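Local coordinates for protein CurJ (Moorea producens 3L, PDB 5TZ6) that probably catalyses a vinylogous dehydration of a polyketide intermediate in curacin biosynthesis, as a dehydratase domain of a polyketide synthase module, at residues L77-L82 against H134-L139; Q223-L228 against C261-S266; P242-K247 against G294-K299. The protein carries 1 engineered substitution. All coordinates share one frame; numbering follows the deposited sequence.

Contact 1 (L77-L82 against H134-L139)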
# COMPACT_ATOMS: atom_id res chain seq x y z
N LEU A 77 13.00 -4.00 20.69
CA LEU A 77 12.14 -3.91 21.86
C LEU A 77 10.71 -4.23 21.45
O LEU A 77 10.33 -4.03 20.29
CB LEU A 77 12.21 -2.52 22.51
CG LEU A 77 13.54 -2.24 23.21
CD1 LEU A 77 13.68 -0.76 23.60
CD2 LEU A 77 13.73 -3.17 24.41
N PHE A 78 9.93 -4.73 22.40
CA PHE A 78 8.53 -5.09 22.19
C PHE A 78 7.66 -4.24 23.11
O PHE A 78 7.28 -4.68 24.21
CB PHE A 78 8.31 -6.58 22.44
CG PHE A 78 9.19 -7.47 21.60
CD1 PHE A 78 8.96 -7.62 20.24
CD2 PHE A 78 10.24 -8.16 22.18
CE1 PHE A 78 9.78 -8.43 19.47
CE2 PHE A 78 11.05 -8.98 21.41
CZ PHE A 78 10.82 -9.12 20.05
N PRO A 79 7.35 -3.00 22.72
CA PRO A 79 6.65 -2.10 23.66
C PRO A 79 5.29 -2.61 24.12
O PRO A 79 4.93 -2.42 25.29
CB PRO A 79 6.52 -0.79 22.87
CG PRO A 79 7.56 -0.88 21.79
CD PRO A 79 7.69 -2.34 21.45
N GLN A 80 4.52 -3.26 23.25
CA GLN A 80 3.14 -3.64 23.55
C GLN A 80 2.79 -4.91 22.80
O GLN A 80 2.98 -4.99 21.58
CB GLN A 80 2.17 -2.52 23.16
CG GLN A 80 0.75 -2.73 23.65
CD GLN A 80 -0.16 -1.56 23.34
OE1 GLN A 80 0.30 -0.44 23.11
NE2 GLN A 80 -1.47 -1.81 23.32
N ALA A 81 2.25 -5.89 23.52
CA ALA A 81 1.84 -7.15 22.91
C ALA A 81 0.62 -6.94 22.02
O ALA A 81 -0.23 -6.09 22.28
CB ALA A 81 1.52 -8.19 23.98
N LEU A 82 0.55 -7.73 20.95
CA LEU A 82 -0.57 -7.69 20.02
C LEU A 82 -1.53 -8.82 20.34
O LEU A 82 -1.14 -10.00 20.33
CB LEU A 82 -0.08 -7.79 18.58
CG LEU A 82 -1.15 -8.02 17.52
CD1 LEU A 82 -2.31 -7.05 17.69
CD2 LEU A 82 -0.55 -7.88 16.13
N HIS A 134 4.22 -2.53 18.37
CA HIS A 134 4.53 -3.87 18.85
C HIS A 134 6.00 -4.23 18.76
O HIS A 134 6.44 -5.13 19.49
CB HIS A 134 3.71 -4.90 18.07
CG HIS A 134 2.24 -4.62 18.08
ND1 HIS A 134 1.52 -4.48 19.24
CD2 HIS A 134 1.36 -4.43 17.07
CE1 HIS A 134 0.26 -4.23 18.95
NE2 HIS A 134 0.14 -4.19 17.63
N ALA A 135 6.77 -3.56 17.90
CA ALA A 135 8.20 -3.83 17.93
C ALA A 135 8.93 -2.65 17.32
O ALA A 135 8.40 -1.97 16.44
CB ALA A 135 8.55 -5.12 17.18
N THR A 136 10.14 -2.40 17.80
CA THR A 136 10.96 -1.33 17.26
C THR A 136 12.38 -1.83 17.17
O THR A 136 12.77 -2.77 17.87
CB THR A 136 10.87 -0.07 18.14
OG1 THR A 136 11.28 -0.40 19.47
CG2 THR A 136 9.45 0.42 18.19
N GLY A 137 13.16 -1.20 16.30
CA GLY A 137 14.59 -1.50 16.30
C GLY A 137 15.24 -1.06 15.00
O GLY A 137 14.74 -0.19 14.30
N LYS A 138 16.35 -1.71 14.69
CA LYS A 138 17.17 -1.38 13.53
C LYS A 138 17.35 -2.62 12.66
O LYS A 138 17.37 -3.74 13.15
CB LYS A 138 18.52 -0.81 14.00
CG LYS A 138 19.66 -0.83 13.00
CD LYS A 138 20.67 0.25 13.36
CE LYS A 138 21.20 0.04 14.78
NZ LYS A 138 22.50 -0.67 14.82
N LEU A 139 17.49 -2.40 11.35
CA LEU A 139 17.43 -3.50 10.39
C LEU A 139 18.43 -3.22 9.28
O LEU A 139 18.37 -2.17 8.65
CB LEU A 139 16.02 -3.62 9.82
CG LEU A 139 15.78 -4.55 8.64
CD1 LEU A 139 16.04 -5.99 9.05
CD2 LEU A 139 14.35 -4.37 8.14
O HOH W 1 5.22 -7.13 20.88

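Contact 2 (Q223-L228 against C261-S266)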
# COMPACT_ATOMS: atom_id res chain seq x y z
N GLN A 223 11.70 -20.30 23.39
CA GLN A 223 11.22 -21.23 24.41
C GLN A 223 12.35 -22.04 25.01
O GLN A 223 12.24 -22.52 26.14
CB GLN A 223 10.19 -22.20 23.83
CG GLN A 223 8.94 -21.57 23.25
CD GLN A 223 8.16 -22.59 22.44
OE1 GLN A 223 8.29 -23.79 22.65
NE2 GLN A 223 7.34 -22.11 21.51
N SER A 224 13.43 -22.24 24.25
CA SER A 224 14.53 -23.03 24.79
C SER A 224 15.01 -22.50 26.14
O SER A 224 15.43 -23.29 27.00
CB SER A 224 15.70 -23.07 23.80
OG SER A 224 16.19 -21.77 23.53
N ILE A 225 14.95 -21.19 26.36
CA ILE A 225 15.51 -20.66 27.60
C ILE A 225 14.73 -21.16 28.80
O ILE A 225 15.28 -21.26 29.90
CB ILE A 225 15.55 -19.11 27.62
CG1 ILE A 225 14.22 -18.55 28.13
CG2 ILE A 225 15.92 -18.54 26.26
CD1 ILE A 225 14.40 -17.41 29.11
N ILE A 226 13.46 -21.52 28.60
CA ILE A 226 12.66 -22.03 29.71
C ILE A 226 13.35 -23.23 30.34
O ILE A 226 13.19 -23.48 31.54
CB ILE A 226 11.25 -22.39 29.22
CG1 ILE A 226 10.46 -21.13 28.86
CG2 ILE A 226 10.52 -23.25 30.26
CD1 ILE A 226 10.35 -20.12 30.00
N ALA A 227 14.13 -23.98 29.55
CA ALA A 227 14.76 -25.19 30.04
C ALA A 227 15.88 -24.92 31.04
O ALA A 227 16.35 -25.85 31.69
CB ALA A 227 15.30 -26.02 28.87
N LEU A 228 16.32 -23.67 31.17
CA LEU A 228 17.33 -23.32 32.16
C LEU A 228 16.74 -22.74 33.44
O LEU A 228 17.49 -22.35 34.33
CB LEU A 228 18.32 -22.31 31.56
CG LEU A 228 18.88 -22.68 30.19
CD1 LEU A 228 19.67 -21.51 29.63
CD2 LEU A 228 19.76 -23.92 30.29
N CYS A 261 19.08 -26.33 18.24
CA CYS A 261 19.07 -25.03 18.89
C CYS A 261 19.91 -25.09 20.15
O CYS A 261 19.54 -25.77 21.11
CB CYS A 261 17.65 -24.59 19.21
SG CYS A 261 17.60 -23.02 20.08
N TYR A 262 21.02 -24.35 20.17
CA TYR A 262 21.92 -24.30 21.31
C TYR A 262 21.76 -22.96 22.02
O TYR A 262 21.80 -21.91 21.37
CB TYR A 262 23.37 -24.50 20.87
CG TYR A 262 24.39 -24.34 21.97
CD1 TYR A 262 24.36 -25.15 23.10
CD2 TYR A 262 25.42 -23.41 21.86
CE1 TYR A 262 25.30 -25.02 24.10
CE2 TYR A 262 26.37 -23.27 22.86
CZ TYR A 262 26.31 -24.08 23.98
OH TYR A 262 27.25 -23.95 24.97
N THR A 263 21.55 -23.00 23.33
CA THR A 263 21.30 -21.80 24.11
C THR A 263 22.19 -21.82 25.34
O THR A 263 22.43 -22.89 25.92
CB THR A 263 19.83 -21.70 24.56
OG1 THR A 263 18.97 -21.63 23.42
CG2 THR A 263 19.62 -20.48 25.43
N CYS A 264 22.69 -20.65 25.73
CA CYS A 264 23.40 -20.54 27.00
C CYS A 264 23.07 -19.19 27.62
O CYS A 264 22.80 -18.22 26.91
CB CYS A 264 24.91 -20.72 26.85
SG CYS A 264 25.60 -20.04 25.33
N GLY A 265 23.08 -19.14 28.94
CA GLY A 265 22.69 -17.93 29.62
C GLY A 265 22.37 -18.20 31.08
O GLY A 265 22.42 -19.33 31.56
N SER A 266 22.04 -17.11 31.77
CA SER A 266 21.73 -17.20 33.19
C SER A 266 20.98 -15.94 33.61
O SER A 266 20.81 -15.00 32.83
CB SER A 266 23.00 -17.38 34.03
OG SER A 266 23.90 -16.30 33.83

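Contact 3 (P242-K247 against G294-K299). With 7OD ((2E,5R)-5-hydroxy-2-methylhept-2-enoic acid), chain C.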
# COMPACT_ATOMS: atom_id res chain seq x y z
N PRO A 242 10.08 -12.68 26.56
CA PRO A 242 11.07 -11.97 25.74
C PRO A 242 10.85 -10.47 25.80
O PRO A 242 9.74 -9.97 25.59
CB PRO A 242 10.81 -12.52 24.33
CG PRO A 242 10.28 -13.90 24.58
CD PRO A 242 9.46 -13.81 25.84
N PHE A 243 11.92 -9.76 26.08
CA PHE A 243 11.81 -8.33 26.34
C PHE A 243 12.71 -7.49 25.45
O PHE A 243 12.28 -6.43 24.99
CB PHE A 243 12.14 -8.08 27.82
CG PHE A 243 12.12 -6.63 28.21
CD1 PHE A 243 13.26 -5.85 28.11
CD2 PHE A 243 10.95 -6.06 28.70
CE1 PHE A 243 13.24 -4.51 28.47
CE2 PHE A 243 10.93 -4.71 29.06
CZ PHE A 243 12.08 -3.94 28.95
N SER A 244 13.94 -7.93 25.19
CA SER A 244 14.82 -7.16 24.32
C SER A 244 15.84 -8.10 23.68
O SER A 244 16.14 -9.17 24.21
CB SER A 244 15.54 -6.04 25.09
OG SER A 244 16.42 -6.58 26.06
N ILE A 245 16.39 -7.68 22.54
CA ILE A 245 17.37 -8.47 21.81
C ILE A 245 18.45 -7.54 21.26
O ILE A 245 18.14 -6.59 20.54
CB ILE A 245 16.72 -9.27 20.66
CG1 ILE A 245 15.84 -10.38 21.23
CG2 ILE A 245 17.77 -9.85 19.75
CD1 ILE A 245 14.99 -11.07 20.19
N ASP A 246 19.71 -7.82 21.59
CA ASP A 246 20.78 -6.99 21.06
C ASP A 246 20.96 -7.21 19.56
O ASP A 246 20.99 -6.25 18.79
CB ASP A 246 22.09 -7.25 21.81
CG ASP A 246 22.01 -6.82 23.27
OD1 ASP A 246 21.23 -5.89 23.56
OD2 ASP A 246 22.72 -7.41 24.11
N LYS A 247 21.05 -8.46 19.11
CA LYS A 247 21.18 -8.70 17.67
C LYS A 247 20.64 -10.06 17.27
O LYS A 247 21.03 -11.08 17.84
CB LYS A 247 22.64 -8.57 17.23
CG LYS A 247 22.85 -8.79 15.75
CD LYS A 247 24.22 -8.35 15.32
CE LYS A 247 25.29 -9.18 16.00
NZ LYS A 247 26.65 -8.62 15.76
N GLY A 294 22.54 -11.49 23.02
CA GLY A 294 21.95 -10.55 23.95
C GLY A 294 20.44 -10.67 24.08
O GLY A 294 19.76 -9.64 24.17
N PHE A 295 19.91 -11.88 24.02
CA PHE A 295 18.50 -12.08 24.32
C PHE A 295 18.26 -11.83 25.81
O PHE A 295 18.94 -12.41 26.66
CB PHE A 295 18.06 -13.49 23.96
CG PHE A 295 16.63 -13.78 24.31
CD1 PHE A 295 16.28 -14.16 25.60
CD2 PHE A 295 15.63 -13.70 23.35
CE1 PHE A 295 14.97 -14.42 25.93
CE2 PHE A 295 14.31 -13.97 23.68
CZ PHE A 295 13.98 -14.33 24.97
N GLU A 296 17.30 -10.96 26.12
CA GLU A 296 16.90 -10.72 27.50
C GLU A 296 15.41 -10.94 27.63
O GLU A 296 14.62 -10.29 26.92
CB GLU A 296 17.27 -9.32 27.98
CG GLU A 296 16.87 -9.10 29.44
CD GLU A 296 17.24 -7.73 29.98
OE1 GLU A 296 16.32 -6.90 30.17
OE2 GLU A 296 18.44 -7.48 30.22
N GLY A 297 15.03 -11.86 28.52
CA GLY A 297 13.65 -12.02 28.95
C GLY A 297 13.53 -11.50 30.37
O GLY A 297 14.51 -11.47 31.12
N ARG A 298 12.33 -11.08 30.74
CA ARG A 298 12.09 -10.55 32.08
C ARG A 298 10.88 -11.23 32.68
O ARG A 298 9.88 -11.46 32.00
CB ARG A 298 11.88 -9.04 32.06
CG ARG A 298 13.11 -8.28 31.66
CD ARG A 298 12.98 -6.82 32.03
NE ARG A 298 14.15 -6.06 31.59
CZ ARG A 298 14.26 -4.74 31.71
NH1 ARG A 298 13.27 -4.04 32.25
NH2 ARG A 298 15.35 -4.13 31.28
N LYS A 299 10.97 -11.52 33.98
CA LYS A 299 9.85 -12.12 34.70
C LYS A 299 8.62 -11.24 34.56
O LYS A 299 8.70 -10.01 34.69
CB LYS A 299 10.21 -12.28 36.18
CG LYS A 299 11.10 -13.47 36.49
CD LYS A 299 10.32 -14.57 37.19
CE LYS A 299 11.25 -15.55 37.89
NZ LYS A 299 10.49 -16.62 38.59
OAB 7OD C . 3.24 -13.82 26.77
CAA 7OD C . 3.64 -13.11 25.83
OAI 7OD C . 3.07 -12.02 25.59
CAC 7OD C . 4.82 -13.56 24.97
CAK 7OD C . 5.31 -12.68 23.81
CAD 7OD C . 5.53 -14.90 25.27
CAE 7OD C . 6.72 -15.31 24.38
CAF 7OD C . 7.49 -16.58 24.81
OAH 7OD C . 7.13 -17.66 23.94
CAG 7OD C . 7.22 -17.02 26.26
CAJ 7OD C . 8.31 -18.02 26.66
O HOH W 2 18.86 -7.37 25.30

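Contact 1 (L77-L82 against H134-L139)
Two torsions bring H134 and L82 together. In H134, CG stands beside the backbone N (chi1 -53°), which brings the imidazole round to Q80 and L82, although the CB itself is directed away; in L82, CG is anti to the backbone N (chi1 169°), which sets its branches near the NE2 side of the ring, L82 CD1 to H134 NE2 being 3.8 Å. L82 CB then sits over the centre of one face of the ring, 3.6 Å from its centroid, a CH-pi contact. The same ring is fixed at its edge: H134 ND1 gives a hydrogen bond of 2.8 Å to Q80 O, which lies in the imidazole plane, although the donor stands well above the carbonyl plane of Q80. The other ring nitrogen, NE2, is hydrogen-bonded to S109 OG of strand 102-110, so both are occupied. A water bridges H134 O and Q80 O, donating to each.

Further along, L77 and T136 form an antiparallel hydrogen-bonded pair, with L77 N to T136 O at 3.1 Å and T136 N to L77 O at 3.0 Å. This pairing joins strands 71-77 and 132-141 in the N-terminal half of the double-hotdog fold of polyketide synthase dehydratases. H134 and A135 both face V107, a classic beta bulge. Where 77-82 leaves the pairing, P79 CD lies 3.6 Å from H134 O, while F78 CD1 meets A135 CB at 4.0 Å.

Contact 2 (Q223-L228 against C261-S266)
A helical turn continuing from helix 215-223 passes strand 261-266 at a distance too great for backbone bonding, the CA atoms of I225 and T263 being 6.9 Å apart. Residues 224-227 have helical backbone angles, and the hydrogen bonds of the turn run from residue n+3 back to residue n: I226 N to Q223 O, A227 N to S224 O and L228 N to I225 O. S224 and L228 direct their side chains at the strand, while I225 is turned aside and gives only its CG2 branch.

The one polar link is T263 OG1 donating to S224 OG at 2.8 Å. T263 has OG1 beside its backbone N (chi1 -61°), which directs the hydroxyl to the serine and leaves CG2 for the apolar neighbours. S224 OG is also hydrogen-bonded to C221 O, one turn earlier in the chain, so this buried hydroxyl is held from both the helix and the strand. C261 SG approaches the same oxygen at 3.9 Å, a van der Waals distance.

The arrangement belongs to the second hotdog of the dehydratase, in which a helix packs against the inner face of a curved antiparallel sheet; C261 and T263 point toward the 223-228 turn, Y262 and C264 away from it. Here T263 CG2 meets I225 CG2 and L228 CD1, each at 4.3 Å, a loose apolar patch continued by F275 and V195 of the flanking strands. L228 CD1 also reaches G265 O at 4.0 Å. G265 has an extended backbone with positive phi (163°), a conformation readily taken by glycine. Q223, the last residue of the helix, bonds through NE2 to D219, whose carboxylate is hydrogen-bonded to the bound ligand.

Contact 3 (P242-K247 against G294-K299)
P242-I245 and F295-K299 pair as antiparallel strands, their axes 4.4 Å apart at 153°, with the register slipping by one residue between P242 and S244. The slip is a classic beta bulge: F243 and S244 both face E296, and E296 O accepts from F243 N at 2.9 Å and S244 N at 3.0 Å.

At F243, the guanidinium of R298 lies flat on the phenyl ring, planes 12° apart and centres 3.8 Å apart, a stacked cation-pi pair; R298 CD covers the same ring with a CH-pi contact. The rotation of the guanidinium is fixed by a salt bridge in its plane, R298 NE to E296 OE1 at 2.7 Å, and E296 lies alongside F243, pointing the same way.

This pairing lies within the sheet of the C-terminal hotdog, beside the ligand pocket. P242 lies between F295 and the ligand: its CB meets F295 CZ at 3.7 Å, while CD approaches atom CAE of the bound hydroxy-methylheptenoic acid at 3.4 Å. F295 CG, anti to the backbone N (chi1 177°), carries the ring to P242 and I245 CG1, where it also meets the ring of F222 in helix 215-223. At the corner, a water bridges S244 OG and G294 O.

Overall arrangement
Contact 2 is the most buried, four of its six touching residues being buried and none exposed; contact 1 has three exposed residues and contact 3 one. Contacts 1 and 3 pair chains by backbone hydrogen bonds, but only contact 3 has a bulge in its own pairing, that of contact 1 facing strand 102-110; contact 2 joins a helical turn to a strand without a backbone-to-backbone hydrogen bond. Strand 71-77 lies between strands 132-141 and 239-250, linking the two hotdogs, and L77 CD2 touches S244 CB at 3.5 Å. Contacts 2 and 3 meet more lightly, through I225 and F295. Charged stacking marks contact 3, imidazole bonding contact 1, and a hydroxyl pair amid apolar groups contact 2.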